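Local coordinates for uncharacterized conserved protein (Staphylococcus epidermidis, PDB 3FRM) that is of unknown function but contains a GNAT acetyltransferase domain and probably a second, related one, so it probably belongs to the N-acetyltransferase superfamily, at residues Ala26-Pro31 and Thr41-Thr46; Lys45-Met50 and Phe74-Asn79. All blocks are in the same frame, centred on the assembly; numbering follows the deposited sequence.

Read from the N terminus, the chain runs up strand 25-29, turns through a loop without helix or strand, and returns along strand 41-44; contact 1 closes this beta hairpin. Straight after it the chain passes through Lys45 and Thr46, which lie in a segment of each contact, and enters helix 50-66 before coming back as strand 72-75. Contact 2 closes that second, longer loop, a beta-alpha-beta crossover, since strands 41-44 and 72-75 run parallel and adjacent. The two loops follow one another and neither encloses the other. Trp42 and Tyr44 bond through their backbones to Ser75, placing the two strands side by side and joining the contacts within the DUF5613 region.

Contact 1 (Ala26-Pro31 and Thr41-Thr46)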
# COMPACT_ATOMS: atom_id res chain seq x y z
N ALA A 26 -2.03 15.16 22.93
CA ALA A 26 -0.66 15.18 23.41
C ALA A 26 0.06 16.07 22.42
O ALA A 26 -0.16 15.95 21.23
CB ALA A 26 -0.06 13.73 23.36
N ILE A 27 0.87 16.99 22.90
CA ILE A 27 1.70 17.85 22.03
C ILE A 27 3.20 17.47 22.14
O ILE A 27 3.72 17.40 23.23
CB ILE A 27 1.58 19.27 22.47
CG1 ILE A 27 0.12 19.75 22.30
CG2 ILE A 27 2.63 20.15 21.76
CD1 ILE A 27 -0.01 21.26 22.50
N TYR A 28 3.86 17.19 21.02
CA TYR A 28 5.26 16.78 21.02
C TYR A 28 6.07 17.80 20.21
O TYR A 28 5.64 18.26 19.16
CB TYR A 28 5.37 15.43 20.37
CG TYR A 28 4.87 14.28 21.22
CD1 TYR A 28 5.76 13.50 21.95
CD2 TYR A 28 3.52 13.99 21.31
CE1 TYR A 28 5.32 12.43 22.74
CE2 TYR A 28 3.06 12.94 22.11
CZ TYR A 28 3.99 12.16 22.82
OH TYR A 28 3.58 11.11 23.61
N LEU A 29 7.27 18.11 20.71
CA LEU A 29 8.22 18.97 20.14
C LEU A 29 9.61 18.41 20.45
O LEU A 29 9.80 17.76 21.49
CB LEU A 29 8.12 20.30 20.85
CG LEU A 29 7.44 21.55 20.33
CD1 LEU A 29 6.18 21.32 19.57
CD2 LEU A 29 7.17 22.35 21.57
N LEU A 30 10.58 18.72 19.59
CA LEU A 30 11.95 18.45 19.83
C LEU A 30 12.71 19.72 19.40
O LEU A 30 13.20 19.83 18.26
CB LEU A 30 12.41 17.23 19.07
CG LEU A 30 13.81 16.66 19.37
CD1 LEU A 30 14.00 16.26 20.82
CD2 LEU A 30 14.12 15.40 18.52
N PRO A 31 12.81 20.69 20.32
CA PRO A 31 13.33 22.01 20.05
C PRO A 31 14.74 22.08 19.42
O PRO A 31 14.99 22.97 18.61
CB PRO A 31 13.24 22.70 21.41
CG PRO A 31 12.05 22.03 22.06
CD PRO A 31 12.19 20.59 21.65
N THR A 41 4.61 17.55 16.57
CA THR A 41 3.28 17.25 16.10
C THR A 41 2.29 17.16 17.26
O THR A 41 2.68 17.00 18.41
CB THR A 41 3.31 15.90 15.26
OG1 THR A 41 2.13 15.81 14.42
CG2 THR A 41 3.45 14.67 16.16
N TRP A 42 1.01 17.28 16.94
CA TRP A 42 -0.04 17.07 17.87
C TRP A 42 -0.67 15.68 17.62
O TRP A 42 -1.00 15.38 16.49
CB TRP A 42 -1.13 18.10 17.62
CG TRP A 42 -0.94 19.39 18.24
CD1 TRP A 42 0.23 20.15 18.27
CD2 TRP A 42 -1.96 20.19 18.84
NE1 TRP A 42 -0.02 21.36 18.90
CE2 TRP A 42 -1.35 21.42 19.24
CE3 TRP A 42 -3.31 20.00 19.06
CZ2 TRP A 42 -2.06 22.43 19.88
CZ3 TRP A 42 -4.01 21.02 19.70
CH2 TRP A 42 -3.38 22.20 20.12
N ILE A 43 -0.83 14.88 18.68
CA ILE A 43 -1.53 13.60 18.60
C ILE A 43 -2.89 13.82 19.28
O ILE A 43 -2.96 13.95 20.48
CB ILE A 43 -0.78 12.51 19.35
CG1 ILE A 43 0.73 12.53 19.03
CG2 ILE A 43 -1.36 11.09 19.09
CD1 ILE A 43 1.08 12.27 17.61
N TYR A 44 -3.99 13.85 18.53
CA TYR A 44 -5.30 13.98 19.19
C TYR A 44 -5.70 12.67 19.86
O TYR A 44 -5.43 11.59 19.34
CB TYR A 44 -6.41 14.37 18.20
CG TYR A 44 -6.43 15.83 17.76
CD1 TYR A 44 -6.82 16.84 18.64
CD2 TYR A 44 -6.11 16.18 16.47
CE1 TYR A 44 -6.85 18.15 18.25
CE2 TYR A 44 -6.16 17.55 16.07
CZ TYR A 44 -6.52 18.50 16.97
OH TYR A 44 -6.57 19.79 16.57
N LYS A 45 -6.35 12.79 21.01
CA LYS A 45 -7.01 11.70 21.67
C LYS A 45 -8.53 11.74 21.43
O LYS A 45 -9.17 10.70 21.26
CB LYS A 45 -6.68 11.74 23.14
CG LYS A 45 -5.24 11.23 23.35
CD LYS A 45 -4.53 11.79 24.58
CE LYS A 45 -4.79 10.92 25.80
NZ LYS A 45 -4.48 11.70 27.03
N THR A 46 -9.10 12.94 21.36
CA THR A 46 -10.49 13.09 20.93
C THR A 46 -10.62 14.07 19.75
O THR A 46 -9.88 15.01 19.64
CB THR A 46 -11.41 13.48 22.08
OG1 THR A 46 -10.84 14.62 22.73
CG2 THR A 46 -11.51 12.35 23.08
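Ile27 lies against one face of the Trp42 indole. Ile27 CG1 sits over the five-membered ring of Trp42, 3.8 Å from the centroid and 12° off the normal, a CH-pi contact, while Ile27 CD1 continues toward the rim and comes to 3.5 Å from Trp42 CZ2. Both side chains leave a non-hydrogen-bonded antiparallel pair and run the same way. At Trp42, CG is anti to the carbonyl carbon (chi1 -84°), which swings the indole alongside the isoleucine.

On the other side of the sheet, the Tyr28 ring has Thr41 O at its edge, and Ile43 CG1 approaches it obliquely, 3.9 Å from Tyr28 CE2. Four backbone bonds of 2.8 to 2.9 Å between N and O hold the strands together, two in each of the pairs Ala26-Ile43 and Tyr28-Thr41. Thr41 OG1 is bonded to Ser73 OG on the next strand.

This hairpin lies toward one margin of the sheet. Strand 17-21 flanks strand 25-29 and strand 72-75 flanks strand 41-44, while helix 50-66 packs over the Trp42 side, where Leu29 touches Met63 and the indole meets Asp56 and Gln60.

Contact 2 (Lys45-Met50 and Phe74-Asn79); sequences KTMPTM and FSFPAN
Selenomethionine Met47 bends at its second torsion (chi2 -68°), folding SE back toward Phe76, whose own CG stands anti to the carbonyl carbon, which puts the ring on the side where SE lies. Met47 SE comes to 3.8 Å from Phe76 CD1. The same Met47 SE approaches the Phe76 ring obliquely, 56° off the normal and 4.8 Å from the centroid, making a Met-aromatic contact in which the two side chains cross at about a right angle. Beyond the selenium, the terminal Met47 CE lies 4.0 Å from Pro77 CD.

Pro48 meets the same aromatic ring at its edge: Pro48 CG lies near the ring plane, 4.0 Å from Phe76 CE1. Pro77 fits against the backbone of the other segment. Pro77 CG is 3.6 Å from Met47 N, and Pro77 CB is 3.6 Å from Lys45 O, so the proline ring rests against the loop that leaves strand 41-44.

The contact brings the strand-to-helix connection of a beta-alpha-beta crossover against the chain that leaves its second strand. Pro48 leads into Thr49, the N-cap of helix 50-66, whose OG1 is bonded to Gln52 N. Phe76 lies between Tyr44 of the adjacent strand, with the ring planes at about 20°, and Leu86 and Ile90 of helix 84-92. The amino group of Lys45 turns to Glu21, a salt bridge, and to Asp22 O.

No hydrogen bond links the two segments. Apart from the carbonyl and amide that border Pro77, the contact is made by carbon and selenium, so its cohesion probably comes from burial of apolar surface and van der Waals contact, with the polarisable selenium of the labelled residue taking sulfur's place beside the aromatic ring.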
# COMPACT_ATOMS: atom_id res chain seq x y z
N LYS A 45 -6.35 12.79 21.01
CA LYS A 45 -7.01 11.70 21.67
C LYS A 45 -8.53 11.74 21.43
O LYS A 45 -9.17 10.70 21.26
CB LYS A 45 -6.68 11.74 23.14
CG LYS A 45 -5.24 11.23 23.35
CD LYS A 45 -4.53 11.79 24.58
CE LYS A 45 -4.79 10.92 25.80
NZ LYS A 45 -4.48 11.70 27.03
N THR A 46 -9.10 12.94 21.36
CA THR A 46 -10.49 13.09 20.93
C THR A 46 -10.62 14.07 19.75
O THR A 46 -9.88 15.01 19.64
CB THR A 46 -11.41 13.48 22.08
OG1 THR A 46 -10.84 14.62 22.73
CG2 THR A 46 -11.51 12.35 23.08
N MSE A 47 -11.59 13.82 18.89
CA MSE A 47 -11.88 14.63 17.71
C MSE A 47 -12.21 16.07 18.00
O MSE A 47 -13.23 16.35 18.61
CB MSE A 47 -13.09 14.06 16.97
CG MSE A 47 -12.72 13.06 15.91
SE MSE A 47 -11.77 13.82 14.33
CE MSE A 47 -11.64 12.06 13.45
N PRO A 48 -11.38 17.00 17.51
CA PRO A 48 -11.72 18.40 17.61
C PRO A 48 -12.91 18.72 16.70
O PRO A 48 -13.04 18.11 15.67
CB PRO A 48 -10.45 19.10 17.07
CG PRO A 48 -9.84 18.13 16.14
CD PRO A 48 -10.13 16.78 16.78
N THR A 49 -13.78 19.65 17.07
CA THR A 49 -14.64 20.24 16.06
C THR A 49 -13.75 21.08 15.14
O THR A 49 -12.59 21.42 15.46
CB THR A 49 -15.64 21.21 16.63
OG1 THR A 49 -14.98 22.45 16.92
CG2 THR A 49 -16.27 20.65 17.87
N MSE A 50 -14.33 21.44 14.01
CA MSE A 50 -13.72 22.30 13.04
C MSE A 50 -13.20 23.55 13.69
O MSE A 50 -12.07 23.91 13.43
CB MSE A 50 -14.72 22.63 11.95
CG MSE A 50 -14.10 22.84 10.59
SE MSE A 50 -14.26 24.71 10.09
CE MSE A 50 -16.02 24.88 9.26
N PHE A 74 -0.89 16.94 12.47
CA PHE A 74 -1.78 16.38 13.45
C PHE A 74 -2.07 14.96 13.07
O PHE A 74 -2.12 14.62 11.89
CB PHE A 74 -3.11 17.17 13.46
CG PHE A 74 -2.93 18.69 13.59
CD1 PHE A 74 -3.10 19.32 14.81
CD2 PHE A 74 -2.58 19.48 12.50
CE1 PHE A 74 -2.94 20.73 14.94
CE2 PHE A 74 -2.39 20.88 12.63
CZ PHE A 74 -2.59 21.49 13.85
N SER A 75 -2.24 14.12 14.10
CA SER A 75 -2.83 12.80 14.00
C SER A 75 -4.16 12.89 14.67
O SER A 75 -4.26 13.59 15.66
CB SER A 75 -2.07 11.81 14.83
OG SER A 75 -0.83 11.72 14.30
N PHE A 76 -5.11 12.08 14.20
CA PHE A 76 -6.42 12.06 14.77
C PHE A 76 -6.63 10.77 15.58
O PHE A 76 -5.74 9.93 15.69
CB PHE A 76 -7.49 12.30 13.67
CG PHE A 76 -7.46 13.70 13.13
CD1 PHE A 76 -8.16 14.70 13.74
CD2 PHE A 76 -6.71 14.02 12.01
CE1 PHE A 76 -8.11 16.03 13.25
CE2 PHE A 76 -6.65 15.30 11.52
CZ PHE A 76 -7.35 16.32 12.14
N PRO A 77 -7.80 10.61 16.21
CA PRO A 77 -7.90 9.47 17.14
C PRO A 77 -7.87 8.12 16.42
O PRO A 77 -8.35 7.98 15.30
CB PRO A 77 -9.25 9.68 17.78
CG PRO A 77 -9.45 11.27 17.63
CD PRO A 77 -8.93 11.56 16.29
N ALA A 78 -7.27 7.14 17.05
CA ALA A 78 -7.36 5.74 16.57
C ALA A 78 -8.74 5.32 16.08
O ALA A 78 -9.74 5.48 16.78
CB ALA A 78 -6.89 4.81 17.64
N ASN A 79 -8.78 4.84 14.85
CA ASN A 79 -9.99 4.28 14.31
C ASN A 79 -11.16 5.26 14.23
O ASN A 79 -12.30 4.87 14.24
CB ASN A 79 -10.39 3.06 15.13
CG ASN A 79 -9.25 2.11 15.25
OD1 ASN A 79 -8.75 1.63 14.26
ND2 ASN A 79 -8.76 1.91 16.45